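Local coordinates for initiator protein NS1 (Human bocavirus, PDB 4KW3), which probably recognises the viral replication origin and nicks one DNA strand there through its N-terminal nuclease domain, the part present here, to start rolling-circle replication, at residues F11-T17 against A199-L205; H73-C79 against S243-I247; R100-V105 against H117-E123. One frame throughout, in Å; residues are numbered along the deposited sequence.

Contact 1. Residues F11-T17 against A199-L205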
ATOM      1  N   PHE A  11      -2.547  15.782  11.036  1.00 39.98           N
ATOM      2  CA  PHE A  11      -1.592  14.681  10.970  1.00 44.31           C
ATOM      3  C   PHE A  11      -0.437  14.853  11.957  1.00 46.32           C
ATOM      4  O   PHE A  11       0.346  15.782  11.821  1.00 47.90           O
ATOM      5  CB  PHE A  11      -1.035  14.520   9.543  1.00 37.56           C
ATOM      6  CG  PHE A  11      -0.527  13.131   9.251  1.00 44.74           C
ATOM      7  CD1 PHE A  11       0.709  12.707   9.740  1.00 37.72           C
ATOM      8  CD2 PHE A  11      -1.297  12.236   8.495  1.00 46.14           C
ATOM      9  CE1 PHE A  11       1.174  11.422   9.495  1.00 36.56           C
ATOM     10  CE2 PHE A  11      -0.834  10.957   8.220  1.00 38.83           C
ATOM     11  CZ  PHE A  11       0.410  10.544   8.733  1.00 41.30           C
ATOM     12  N   SER A  12      -0.325  13.928  12.917  1.00 45.76           N
ATOM     13  CA  SER A  12       0.695  13.974  13.975  1.00 48.31           C
ATOM     14  C   SER A  12       2.126  14.140  13.486  1.00 50.47           C
ATOM     15  O   SER A  12       2.577  13.420  12.592  1.00 47.52           O
ATOM     16  CB  SER A  12       0.626  12.703  14.820  1.00 52.48           C
ATOM     17  OG  SER A  12      -0.542  12.695  15.613  1.00 59.45           O
ATOM     18  N   GLN A  13       2.852  15.062  14.111  1.00 48.31           N
ATOM     19  CA  GLN A  13       4.253  15.295  13.767  1.00 45.07           C
ATOM     20  C   GLN A  13       5.179  14.758  14.882  1.00 49.60           C
ATOM     21  O   GLN A  13       4.733  14.550  16.012  1.00 45.39           O
ATOM     22  CB  GLN A  13       4.485  16.786  13.481  1.00 49.74           C
ATOM     23  CG  GLN A  13       3.768  17.326  12.242  1.00 53.36           C
ATOM     24  CD  GLN A  13       4.721  17.698  11.128  1.00 69.06           C
ATOM     25  OE1 GLN A  13       5.516  16.874  10.653  1.00 78.54           O
ATOM     26  NE2 GLN A  13       4.664  18.960  10.713  1.00 72.83           N
ATOM     27  N   PRO A  14       6.450  14.457  14.553  1.00 58.19           N
ATOM     28  CA  PRO A  14       7.047  14.518  13.215  1.00 52.36           C
ATOM     29  C   PRO A  14       6.535  13.351  12.366  1.00 52.49           C
ATOM     30  O   PRO A  14       6.196  12.291  12.921  1.00 55.99           O
ATOM     31  CB  PRO A  14       8.543  14.363  13.502  1.00 47.50           C
ATOM     32  CG  PRO A  14       8.592  13.498  14.719  1.00 44.01           C
ATOM     33  CD  PRO A  14       7.389  13.901  15.549  1.00 56.00           C
ATOM     34  N   ALA A  15       6.445  13.562  11.054  1.00 42.19           N
ATOM     35  CA  ALA A  15       5.958  12.530  10.129  1.00 41.48           C
ATOM     36  C   ALA A  15       7.046  12.093   9.158  1.00 43.97           C
ATOM     37  O   ALA A  15       7.872  12.897   8.721  1.00 40.37           O
ATOM     38  CB  ALA A  15       4.715  13.020   9.348  1.00 35.47           C
ATOM     39  N   PHE A  16       7.023  10.819   8.799  1.00 44.44           N
ATOM     40  CA  PHE A  16       8.018  10.271   7.891  1.00 41.72           C
ATOM     41  C   PHE A  16       7.340   9.414   6.839  1.00 36.35           C
ATOM     42  O   PHE A  16       6.253   8.867   7.068  1.00 35.71           O
ATOM     43  CB  PHE A  16       9.071   9.479   8.681  1.00 32.36           C
ATOM     44  CG  PHE A  16       9.781  10.310   9.699  1.00 40.72           C
ATOM     45  CD1 PHE A  16       9.255  10.459  10.982  1.00 39.06           C
ATOM     46  CD2 PHE A  16      10.955  11.001   9.361  1.00 35.46           C
ATOM     47  CE1 PHE A  16       9.897  11.267  11.924  1.00 45.28           C
ATOM     48  CE2 PHE A  16      11.605  11.804  10.297  1.00 40.80           C
ATOM     49  CZ  PHE A  16      11.075  11.934  11.579  1.00 46.05           C
ATOM     50  N   THR A  17       7.972   9.313   5.682  1.00 30.55           N
ATOM     51  CA  THR A  17       7.406   8.548   4.577  1.00 31.74           C
ATOM     52  C   THR A  17       8.359   7.435   4.147  1.00 39.66           C
ATOM     53  O   THR A  17       9.562   7.668   3.924  1.00 44.28           O
ATOM     54  CB  THR A  17       7.046   9.478   3.399  1.00 39.30           C
ATOM     55  OG1 THR A  17       6.108  10.466   3.855  1.00 36.20           O
ATOM     56  CG2 THR A  17       6.432   8.683   2.207  1.00 41.34           C
ATOM     57  N   ALA A 199      14.817  13.898   6.436  1.00 68.32           N
ATOM     58  CA  ALA A 199      14.040  12.674   6.277  1.00 54.98           C
ATOM     59  C   ALA A 199      12.628  12.932   6.728  1.00 50.37           C
ATOM     60  O   ALA A 199      11.742  12.126   6.497  1.00 60.91           O
ATOM     61  CB  ALA A 199      14.641  11.517   7.059  1.00 52.49           C
ATOM     62  N   GLN A 200      12.425  14.060   7.388  1.00 50.97           N
ATOM     63  CA  GLN A 200      11.106  14.402   7.889  1.00 50.61           C
ATOM     64  C   GLN A 200      10.231  14.910   6.759  1.00 52.02           C
ATOM     65  O   GLN A 200      10.634  15.771   5.980  1.00 67.23           O
ATOM     66  CB  GLN A 200      11.218  15.460   8.987  1.00 48.31           C
ATOM     67  CG  GLN A 200       9.945  15.744   9.738  1.00 52.12           C
ATOM     68  CD  GLN A 200      10.201  16.372  11.110  1.00 61.71           C
ATOM     69  OE1 GLN A 200      11.325  16.328  11.633  1.00 75.02           O
ATOM     70  NE2 GLN A 200       9.160  16.960  11.697  1.00 48.37           N
ATOM     71  N   THR A 201       9.022  14.370   6.692  1.00 39.39           N
ATOM     72  CA  THR A 201       8.003  14.841   5.775  1.00 39.33           C
ATOM     73  C   THR A 201       7.316  16.060   6.410  1.00 44.01           C
ATOM     74  O   THR A 201       6.470  15.933   7.305  1.00 45.65           O
ATOM     75  CB  THR A 201       6.973  13.716   5.467  1.00 42.22           C
ATOM     76  OG1 THR A 201       7.659  12.584   4.923  1.00 47.95           O
ATOM     77  CG2 THR A 201       5.903  14.181   4.471  1.00 36.33           C
ATOM     78  N   VAL A 202       7.706  17.245   5.952  1.00 54.00           N
ATOM     79  CA  VAL A 202       7.205  18.489   6.528  1.00 52.82           C
ATOM     80  C   VAL A 202       5.686  18.592   6.472  1.00 51.50           C
ATOM     81  O   VAL A 202       5.043  18.966   7.449  1.00 56.97           O
ATOM     82  CB  VAL A 202       7.762  19.702   5.800  1.00 54.55           C
ATOM     83  CG1 VAL A 202       7.369  20.943   6.561  1.00 57.41           C
ATOM     84  CG2 VAL A 202       9.279  19.604   5.677  1.00 58.22           C
ATOM     85  N   ASP A 203       5.115  18.245   5.323  1.00 55.52           N
ATOM     86  CA  ASP A 203       3.675  18.380   5.111  1.00 44.50           C
ATOM     87  C   ASP A 203       3.008  17.069   4.677  1.00 44.13           C
ATOM     88  O   ASP A 203       2.701  16.888   3.499  1.00 44.15           O
ATOM     89  CB  ASP A 203       3.427  19.480   4.078  1.00 32.49           C
ATOM     90  CG  ASP A 203       2.009  20.010   4.113  1.00 45.53           C
ATOM     91  OD1 ASP A 203       1.110  19.298   4.617  1.00 53.38           O
ATOM     92  OD2 ASP A 203       1.801  21.162   3.668  1.00 48.36           O
ATOM     93  N   PRO A 204       2.777  16.150   5.626  1.00 41.81           N
ATOM     94  CA  PRO A 204       2.189  14.856   5.257  1.00 45.14           C
ATOM     95  C   PRO A 204       0.853  14.941   4.496  1.00 43.66           C
ATOM     96  O   PRO A 204       0.685  14.208   3.523  1.00 46.42           O
ATOM     97  CB  PRO A 204       2.007  14.144   6.609  1.00 45.55           C
ATOM     98  CG  PRO A 204       2.130  15.198   7.643  1.00 38.09           C
ATOM     99  CD  PRO A 204       3.078  16.221   7.062  1.00 41.32           C
ATOM    100  N   LEU A 205      -0.069  15.806   4.913  1.00 44.76           N
ATOM    101  CA  LEU A 205      -1.329  15.957   4.176  1.00 44.72           C
ATOM    102  C   LEU A 205      -1.125  16.441   2.741  1.00 45.14           C
ATOM    103  O   LEU A 205      -1.788  15.956   1.828  1.00 44.23           O
ATOM    104  CB  LEU A 205      -2.314  16.886   4.893  1.00 34.86           C
ATOM    105  CG  LEU A 205      -2.792  16.312   6.227  1.00 41.85           C
ATOM    106  CD1 LEU A 205      -3.985  17.090   6.755  1.00 36.71           C
ATOM    107  CD2 LEU A 205      -3.083  14.819   6.113  1.00 39.11           C
TER
HETATM  108  O   HOH W   1      10.279  10.878   4.997  1.00 44.97           O
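Phe11 lays one face of its ring over Pro204, whose CB stands 3.9 Å from the Phe11 ring centroid, near the ring normal. Phe11 CG is anti to the backbone N (chi1 -156°), which swings the ring over the first turn of helix 204-212, where Leu205 CD2 approaches Phe11 CD2 obliquely at 3.9 Å. Proline suits this turn, being rigid and needing no partner for an N-H. The small Ala15 lets strand 15-21 come close, its CB 3.8 Å from Pro204 CG, and Ile119 of the neighbouring strand touches both Phe11 and Pro204. Polar bonds hold the next layer of this compact side: Thr201 N donates to Ala15 O at 2.8 Å, and the hydroxyls Thr17 OG1 and Thr201 OG1 share a hydrogen bond of 2.8 Å. A water accepts from Thr17 N and also bonds Thr201 OG1.

The solvent side is looser. Gln13, bent at chi2, offers NE2 to Val202 O in a weak bond of 3.3 Å, while the extended Gln200 rests its amide on Pro14 CB. Asp203 N-caps the helix and pairs with Arg206. Helix 204-212 carries Tyr211, the predicted nicking tyrosine, and the Thr17 side chain lies about 5 Å from that of His117, a predicted metal ligand. A tyrosine-bearing helix laid against the central sheet is characteristic of the HUH endonuclease fold.

Contact 2. Residues H73-C79 against S243-I247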
ATOM      1  N   HIS A  73      -9.007  -7.723  -2.646  1.00 44.92           N
ATOM      2  CA  HIS A  73      -8.016  -8.065  -3.669  1.00 49.49           C
ATOM      3  C   HIS A  73      -6.613  -7.940  -3.074  1.00 53.15           C
ATOM      4  O   HIS A  73      -6.425  -7.279  -2.049  1.00 47.37           O
ATOM      5  CB  HIS A  73      -8.157  -7.202  -4.913  1.00 39.71           C
ATOM      6  CG  HIS A  73      -7.883  -5.751  -4.668  1.00 51.45           C
ATOM      7  ND1 HIS A  73      -8.860  -4.866  -4.260  1.00 44.04           N
ATOM      8  CD2 HIS A  73      -6.738  -5.034  -4.754  1.00 53.39           C
ATOM      9  CE1 HIS A  73      -8.335  -3.666  -4.126  1.00 41.69           C
ATOM     10  NE2 HIS A  73      -7.045  -3.742  -4.409  1.00 53.57           N
ATOM     11  N   PHE A  74      -5.637  -8.568  -3.720  1.00 47.98           N
ATOM     12  CA  PHE A  74      -4.351  -8.789  -3.075  1.00 43.47           C
ATOM     13  C   PHE A  74      -3.658  -7.488  -2.686  1.00 46.54           C
ATOM     14  O   PHE A  74      -3.067  -7.398  -1.615  1.00 41.55           O
ATOM     15  CB  PHE A  74      -3.436  -9.692  -3.912  1.00 44.50           C
ATOM     16  CG  PHE A  74      -2.815  -9.014  -5.109  1.00 45.77           C
ATOM     17  CD1 PHE A  74      -3.544  -8.822  -6.274  1.00 35.10           C
ATOM     18  CD2 PHE A  74      -1.482  -8.600  -5.079  1.00 47.18           C
ATOM     19  CE1 PHE A  74      -2.967  -8.226  -7.388  1.00 45.39           C
ATOM     20  CE2 PHE A  74      -0.897  -7.982  -6.190  1.00 40.46           C
ATOM     21  CZ  PHE A  74      -1.637  -7.799  -7.347  1.00 43.11           C
ATOM     22  N   GLY A  75      -3.792  -6.473  -3.526  1.00 47.57           N
ATOM     23  CA  GLY A  75      -3.243  -5.169  -3.223  1.00 40.47           C
ATOM     24  C   GLY A  75      -3.876  -4.570  -1.989  1.00 40.83           C
ATOM     25  O   GLY A  75      -3.206  -3.914  -1.199  1.00 40.68           O
ATOM     26  N   ALA A  76      -5.173  -4.788  -1.814  1.00 45.70           N
ATOM     27  CA  ALA A  76      -5.825  -4.285  -0.620  1.00 46.45           C
ATOM     28  C   ALA A  76      -5.317  -5.012   0.630  1.00 44.20           C
ATOM     29  O   ALA A  76      -5.082  -4.384   1.668  1.00 47.82           O
ATOM     30  CB  ALA A  76      -7.344  -4.378  -0.741  1.00 32.87           C
ATOM     31  N   VAL A  77      -5.095  -6.318   0.510  1.00 41.68           N
ATOM     32  CA  VAL A  77      -4.597  -7.112   1.627  1.00 46.29           C
ATOM     33  C   VAL A  77      -3.172  -6.696   2.012  1.00 46.02           C
ATOM     34  O   VAL A  77      -2.869  -6.506   3.196  1.00 41.63           O
ATOM     35  CB  VAL A  77      -4.626  -8.615   1.285  1.00 50.32           C
ATOM     36  CG1 VAL A  77      -4.042  -9.475   2.437  1.00 38.21           C
ATOM     37  CG2 VAL A  77      -6.043  -9.039   0.979  1.00 36.02           C
ATOM     38  N   LEU A  78      -2.315  -6.545   1.006  1.00 40.41           N
ATOM     39  CA  LEU A  78      -0.936  -6.103   1.206  1.00 44.99           C
ATOM     40  C   LEU A  78      -0.948  -4.797   1.990  1.00 52.34           C
ATOM     41  O   LEU A  78      -0.192  -4.593   2.950  1.00 53.46           O
ATOM     42  CB  LEU A  78      -0.244  -5.875  -0.141  1.00 35.82           C
ATOM     43  CG  LEU A  78       1.184  -5.341   0.021  1.00 44.05           C
ATOM     44  CD1 LEU A  78       2.007  -6.292   0.876  1.00 43.06           C
ATOM     45  CD2 LEU A  78       1.864  -5.079  -1.315  1.00 44.10           C
ATOM     46  N   CYS A  79      -1.843  -3.925   1.565  1.00 43.17           N
ATOM     47  CA  CYS A  79      -1.999  -2.628   2.169  1.00 43.15           C
ATOM     48  C   CYS A  79      -2.450  -2.724   3.643  1.00 45.71           C
ATOM     49  O   CYS A  79      -1.941  -1.996   4.482  1.00 49.02           O
ATOM     50  CB  CYS A  79      -2.973  -1.811   1.312  1.00 48.01           C
ATOM     51  SG  CYS A  79      -3.117  -0.106   1.773  1.00 46.25           S
ATOM     52  N   SER A 243      -3.660   0.843  -5.857  1.00 33.88           N
ATOM     53  CA  SER A 243      -4.477  -0.348  -5.684  1.00 42.72           C
ATOM     54  C   SER A 243      -5.480  -0.174  -4.555  1.00 39.24           C
ATOM     55  O   SER A 243      -6.651  -0.523  -4.699  1.00 44.62           O
ATOM     56  CB  SER A 243      -3.589  -1.562  -5.410  1.00 33.62           C
ATOM     57  OG  SER A 243      -4.385  -2.653  -5.026  1.00 42.44           O
ATOM     58  N   HIS A 244      -5.006   0.363  -3.433  1.00 39.24           N
ATOM     59  CA  HIS A 244      -5.811   0.474  -2.215  1.00 36.46           C
ATOM     60  C   HIS A 244      -5.213   1.481  -1.255  1.00 39.38           C
ATOM     61  O   HIS A 244      -4.001   1.598  -1.142  1.00 37.16           O
ATOM     62  CB  HIS A 244      -5.894  -0.873  -1.511  1.00 38.69           C
ATOM     63  CG  HIS A 244      -6.969  -0.942  -0.475  1.00 47.20           C
ATOM     64  ND1 HIS A 244      -8.307  -0.966  -0.797  1.00 47.11           N
ATOM     65  CD2 HIS A 244      -6.905  -0.985   0.875  1.00 45.69           C
ATOM     66  CE1 HIS A 244      -9.022  -1.021   0.308  1.00 40.37           C
ATOM     67  NE2 HIS A 244      -8.194  -1.042   1.335  1.00 46.31           N
ATOM     68  N   THR A 245      -6.070   2.205  -0.551  1.00 49.71           N
ATOM     69  CA  THR A 245      -5.620   3.292   0.311  1.00 42.57           C
ATOM     70  C   THR A 245      -6.249   3.209   1.692  1.00 41.41           C
ATOM     71  O   THR A 245      -7.473   3.134   1.820  1.00 45.98           O
ATOM     72  CB  THR A 245      -5.950   4.635  -0.344  1.00 32.80           C
ATOM     73  OG1 THR A 245      -5.256   4.681  -1.575  1.00 39.80           O
ATOM     74  CG2 THR A 245      -5.467   5.803   0.486  1.00 34.86           C
ATOM     75  N   LEU A 246      -5.409   3.193   2.720  1.00 39.50           N
ATOM     76  CA  LEU A 246      -5.896   3.175   4.103  1.00 33.04           C
ATOM     77  C   LEU A 246      -5.541   4.466   4.818  1.00 40.65           C
ATOM     78  O   LEU A 246      -4.380   4.883   4.832  1.00 40.57           O
ATOM     79  CB  LEU A 246      -5.338   1.982   4.864  1.00 32.72           C
ATOM     80  CG  LEU A 246      -5.948   0.633   4.476  1.00 42.73           C
ATOM     81  CD1 LEU A 246      -5.198  -0.509   5.154  1.00 37.78           C
ATOM     82  CD2 LEU A 246      -7.432   0.614   4.857  1.00 38.21           C
ATOM     83  N   ILE A 247      -6.555   5.129   5.362  1.00 41.63           N
ATOM     84  CA  ILE A 247      -6.331   6.302   6.192  1.00 43.68           C
ATOM     85  C   ILE A 247      -6.710   5.954   7.634  1.00 49.21           C
ATOM     86  O   ILE A 247      -7.882   5.747   7.946  1.00 54.88           O
ATOM     87  CB  ILE A 247      -7.140   7.507   5.701  1.00 41.13           C
ATOM     88  CG1 ILE A 247      -6.915   7.710   4.206  1.00 49.01           C
ATOM     89  CG2 ILE A 247      -6.758   8.776   6.482  1.00 36.24           C
ATOM     90  CD1 ILE A 247      -7.812   8.741   3.588  1.00 49.76           C
TER
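NE2 of His73 meets Ser243 twice, sharing a 2.9 Å hydrogen bond with Ser243 OG and making a weak one of 3.3 Å to Ser243 O. His73 CG stands in the crowded position between its own backbone N and carbonyl carbon (chi1 64°), which turns the imidazole from the N-cap of helix 74-94 toward the strand, with Ser243 OG at the ring's edge. Gly75, having no side chain, lets its CA come within 3.3 Å of Ser243 OG.

Helix 74-94 here packs on one face of the central sheet of this alpha/beta nuclease domain, running nearly along strand 241-247: the segment axes make an angle of 29° and approach to 7.8 Å. Ala76 is small enough for the His244 ring to lie flat on it, its CB 3.6 Å from the His244 ring centroid in a CH-pi contact. One turn on, Cys79 SG sits at the edge of the same ring and lies 4.0 Å from Leu246 CG. The leucine's CD1 reaches further, touching Cys79 O at 3.6 Å. Ser107, on the adjoining strand 101-109, bridges the two segments through its OG, which bonds Gly75 O and, weakly, His244 O.

Contact 3. Residues R100-V105 against H117-E123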
ATOM      1  N   ARG A 100      -0.430   6.437  19.957  1.00 56.24           N
ATOM      2  CA  ARG A 100      -0.991   7.641  19.361  1.00 58.21           C
ATOM      3  C   ARG A 100      -0.182   8.019  18.143  1.00 51.57           C
ATOM      4  O   ARG A 100       0.946   8.509  18.261  1.00 59.36           O
ATOM      5  CB  ARG A 100      -1.008   8.815  20.342  1.00 64.92           C
ATOM      6  CG  ARG A 100      -1.773   8.549  21.619  1.00 81.15           C
ATOM      7  CD  ARG A 100      -1.868   9.791  22.489  1.00 95.48           C
ATOM      8  NE  ARG A 100      -2.514   9.480  23.760  1.00109.39           N
ATOM      9  CZ  ARG A 100      -3.825   9.540  23.974  1.00114.28           C
ATOM     10  NH1 ARG A 100      -4.646   9.904  22.993  1.00111.63           N
ATOM     11  NH2 ARG A 100      -4.311   9.234  25.171  1.00116.55           N
ATOM     12  N   CYS A 101      -0.772   7.808  16.976  1.00 46.85           N
ATOM     13  CA  CYS A 101      -0.110   8.121  15.719  1.00 51.14           C
ATOM     14  C   CYS A 101      -1.098   8.301  14.581  1.00 50.49           C
ATOM     15  O   CYS A 101      -2.238   7.880  14.659  1.00 54.20           O
ATOM     16  CB  CYS A 101       0.840   6.992  15.355  1.00 52.13           C
ATOM     17  SG  CYS A 101      -0.010   5.429  15.324  1.00 51.34           S
ATOM     18  N   ASP A 102      -0.649   8.923  13.506  1.00 49.27           N
ATOM     19  CA  ASP A 102      -1.439   8.935  12.298  1.00 49.93           C
ATOM     20  C   ASP A 102      -0.724   8.112  11.250  1.00 48.92           C
ATOM     21  O   ASP A 102       0.510   8.163  11.143  1.00 50.70           O
ATOM     22  CB  ASP A 102      -1.706  10.361  11.811  1.00 55.89           C
ATOM     23  CG  ASP A 102      -2.711  11.099  12.686  1.00 57.54           C
ATOM     24  OD1 ASP A 102      -3.894  10.686  12.682  1.00 57.24           O
ATOM     25  OD2 ASP A 102      -2.333  12.104  13.342  1.00 55.00           O
ATOM     26  N   ILE A 103      -1.495   7.323  10.506  1.00 40.96           N
ATOM     27  CA  ILE A 103      -0.913   6.438   9.503  1.00 40.35           C
ATOM     28  C   ILE A 103      -1.737   6.442   8.215  1.00 43.94           C
ATOM     29  O   ILE A 103      -2.944   6.190   8.239  1.00 41.24           O
ATOM     30  CB  ILE A 103      -0.835   4.981  10.029  1.00 34.96           C
ATOM     31  CG1 ILE A 103       0.032   4.913  11.294  1.00 33.39           C
ATOM     32  CG2 ILE A 103      -0.300   4.029   8.942  1.00 30.98           C
ATOM     33  CD1 ILE A 103      -0.162   3.663  12.092  1.00 32.84           C
ATOM     34  N   ILE A 104      -1.078   6.731   7.095  1.00 42.39           N
ATOM     35  CA  ILE A 104      -1.661   6.477   5.780  1.00 34.08           C
ATOM     36  C   ILE A 104      -0.810   5.432   5.047  1.00 40.39           C
ATOM     37  O   ILE A 104       0.431   5.493   5.089  1.00 44.26           O
ATOM     38  CB  ILE A 104      -1.757   7.743   4.943  1.00 36.70           C
ATOM     39  CG1 ILE A 104      -2.707   8.746   5.618  1.00 36.41           C
ATOM     40  CG2 ILE A 104      -2.198   7.391   3.492  1.00 30.90           C
ATOM     41  CD1 ILE A 104      -2.612  10.186   5.063  1.00 29.68           C
ATOM     42  N   VAL A 105      -1.473   4.464   4.408  1.00 34.46           N
ATOM     43  CA  VAL A 105      -0.793   3.453   3.604  1.00 38.75           C
ATOM     44  C   VAL A 105      -1.501   3.359   2.261  1.00 44.79           C
ATOM     45  O   VAL A 105      -2.737   3.372   2.189  1.00 45.54           O
ATOM     46  CB  VAL A 105      -0.722   2.037   4.299  1.00 42.12           C
ATOM     47  CG1 VAL A 105      -0.118   0.983   3.372  1.00 35.47           C
ATOM     48  CG2 VAL A 105       0.094   2.078   5.568  1.00 32.67           C
ATOM     49  N   HIS A 117       3.410   2.904  -0.107  1.00 37.98           N
ATOM     50  CA  HIS A 117       3.882   4.120   0.538  1.00 34.12           C
ATOM     51  C   HIS A 117       3.224   4.167   1.899  1.00 44.50           C
ATOM     52  O   HIS A 117       2.020   3.854   2.026  1.00 41.44           O
ATOM     53  CB  HIS A 117       3.486   5.354  -0.251  1.00 38.67           C
ATOM     54  CG  HIS A 117       4.194   5.485  -1.557  1.00 58.17           C
ATOM     55  ND1 HIS A 117       5.318   6.276  -1.715  1.00 55.75           N
ATOM     56  CD2 HIS A 117       3.950   4.916  -2.764  1.00 57.63           C
ATOM     57  CE1 HIS A 117       5.725   6.197  -2.969  1.00 61.37           C
ATOM     58  NE2 HIS A 117       4.915   5.377  -3.623  1.00 67.47           N
ATOM     59  N   ILE A 118       4.025   4.503   2.910  1.00 28.34           N
ATOM     60  CA  ILE A 118       3.537   4.660   4.273  1.00 34.60           C
ATOM     61  C   ILE A 118       3.893   6.052   4.774  1.00 38.68           C
ATOM     62  O   ILE A 118       5.065   6.419   4.819  1.00 38.13           O
ATOM     63  CB  ILE A 118       4.205   3.644   5.226  1.00 39.87           C
ATOM     64  CG1 ILE A 118       4.033   2.224   4.697  1.00 40.64           C
ATOM     65  CG2 ILE A 118       3.688   3.778   6.664  1.00 29.66           C
ATOM     66  CD1 ILE A 118       5.289   1.638   4.128  1.00 36.86           C
ATOM     67  N   ILE A 119       2.888   6.827   5.152  1.00 42.51           N
ATOM     68  CA  ILE A 119       3.146   8.058   5.883  1.00 49.97           C
ATOM     69  C   ILE A 119       2.770   7.800   7.335  1.00 46.20           C
ATOM     70  O   ILE A 119       1.630   7.453   7.646  1.00 49.74           O
ATOM     71  CB  ILE A 119       2.340   9.268   5.343  1.00 40.84           C
ATOM     72  CG1 ILE A 119       2.499   9.404   3.832  1.00 34.92           C
ATOM     73  CG2 ILE A 119       2.803  10.543   6.006  1.00 36.23           C
ATOM     74  CD1 ILE A 119       1.516  10.344   3.230  1.00 30.76           C
ATOM     75  N   VAL A 120       3.736   7.955   8.224  1.00 39.08           N
ATOM     76  CA  VAL A 120       3.491   7.721   9.633  1.00 37.26           C
ATOM     77  C   VAL A 120       4.073   8.838  10.511  1.00 46.55           C
ATOM     78  O   VAL A 120       5.195   9.332  10.281  1.00 42.76           O
ATOM     79  CB  VAL A 120       4.031   6.347  10.050  1.00 35.81           C
ATOM     80  CG1 VAL A 120       5.485   6.166   9.584  1.00 30.91           C
ATOM     81  CG2 VAL A 120       3.889   6.159  11.538  1.00 31.49           C
ATOM     82  N   GLY A 121       3.303   9.234  11.521  1.00 39.82           N
ATOM     83  CA  GLY A 121       3.715  10.314  12.390  1.00 40.62           C
ATOM     84  C   GLY A 121       3.198  10.156  13.802  1.00 48.18           C
ATOM     85  O   GLY A 121       2.087   9.669  14.028  1.00 49.59           O
ATOM     86  N   GLY A 122       3.996  10.608  14.760  1.00 49.02           N
ATOM     87  CA  GLY A 122       3.639  10.477  16.153  1.00 49.08           C
ATOM     88  C   GLY A 122       4.854  10.294  17.025  1.00 54.76           C
ATOM     89  O   GLY A 122       5.974  10.185  16.522  1.00 60.53           O
ATOM     90  N   GLU A 123       4.612  10.274  18.334  1.00 57.24           N
ATOM     91  CA  GLU A 123       5.638  10.132  19.361  1.00 53.95           C
ATOM     92  C   GLU A 123       6.374   8.816  19.166  1.00 55.49           C
ATOM     93  O   GLU A 123       5.752   7.817  18.835  1.00 59.73           O
ATOM     94  CB  GLU A 123       4.984  10.169  20.746  1.00 54.07           C
ATOM     95  CG  GLU A 123       5.888  10.592  21.879  1.00 75.48           C
ATOM     96  CD  GLU A 123       5.122  10.850  23.169  1.00 88.67           C
ATOM     97  OE1 GLU A 123       3.952  10.420  23.272  1.00 95.37           O
ATOM     98  OE2 GLU A 123       5.688  11.497  24.072  1.00 91.88           O
TER
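Ile103 and Val120 stand side by side and point the same way from an antiparallel beta hairpin, part of the central sheet of the HUH nuclease fold. The axes of segments 101-105 and 117-122 run at 174° and come within 4.7 Å, and the side chains divide between two faces. Toward helix 74-94 go Ile103, Val105, Ile118 and Val120, all at non-hydrogen-bonded pairs. Ile103 keeps CG1 beside its backbone N (chi1 -60°), which brings that branch to Val120 CG2 at 4.1 Å; Val105 CG2 likewise lies alongside Ile118 CG1, 4.0 Å away. Branched side chains suit both the extended backbone and the helix packed over them, where Tyr83, Thr86 and Val82 are met.

On the reverse face, Ile104 and Ile119 form a hydrogen-bonded pair, CB to CB 4.4 Å, beneath Phe11 and helix 204-212. Ile104 N gives to Ile119 O at 2.9 Å and Ile119 N returns a bond to Ile104 O at 2.8 Å. Asp102 and Gly121 repeat the pattern. The Asp102 carboxylate turns to Ser12 N and Asn248 ND2, while Gly122, at phi 147°, occupies backbone angles suited to glycine.

At the other end, the His117 ring leads away from the strand pair. His115, Cys116 and His117 form the RCR-2 (HUH) motif, whose two histidines are predicted to bind a divalent metal together with Glu108; the His117 side chain is about 4 Å from that of Tyr211, the predicted active-site tyrosine. The His117 carbonyl O faces back into the hairpin, receiving a CA-H...O contact from Val105 CA at 3.3 Å.

In the fold
From the N terminus, residues 11-17 lead into strand 15-21, and contact 1 closes the longest of the three loops when the chain returns at 199-205 to begin helix 204-212. Before that, 73-79 starts helix 74-94, whose partner 243-247 comes only after contact 1 has closed, so contacts 1 and 2 cross. The short hairpin of contact 3 falls within both loops. Spatially it also lies between them: Phe16 N bonds Val120 O on one side, and Leu246 N bonds Val105 O on the other. One sheet thus connects all three, with helix 74-94 joined through contact 2 and helix 204-212 through contact 1.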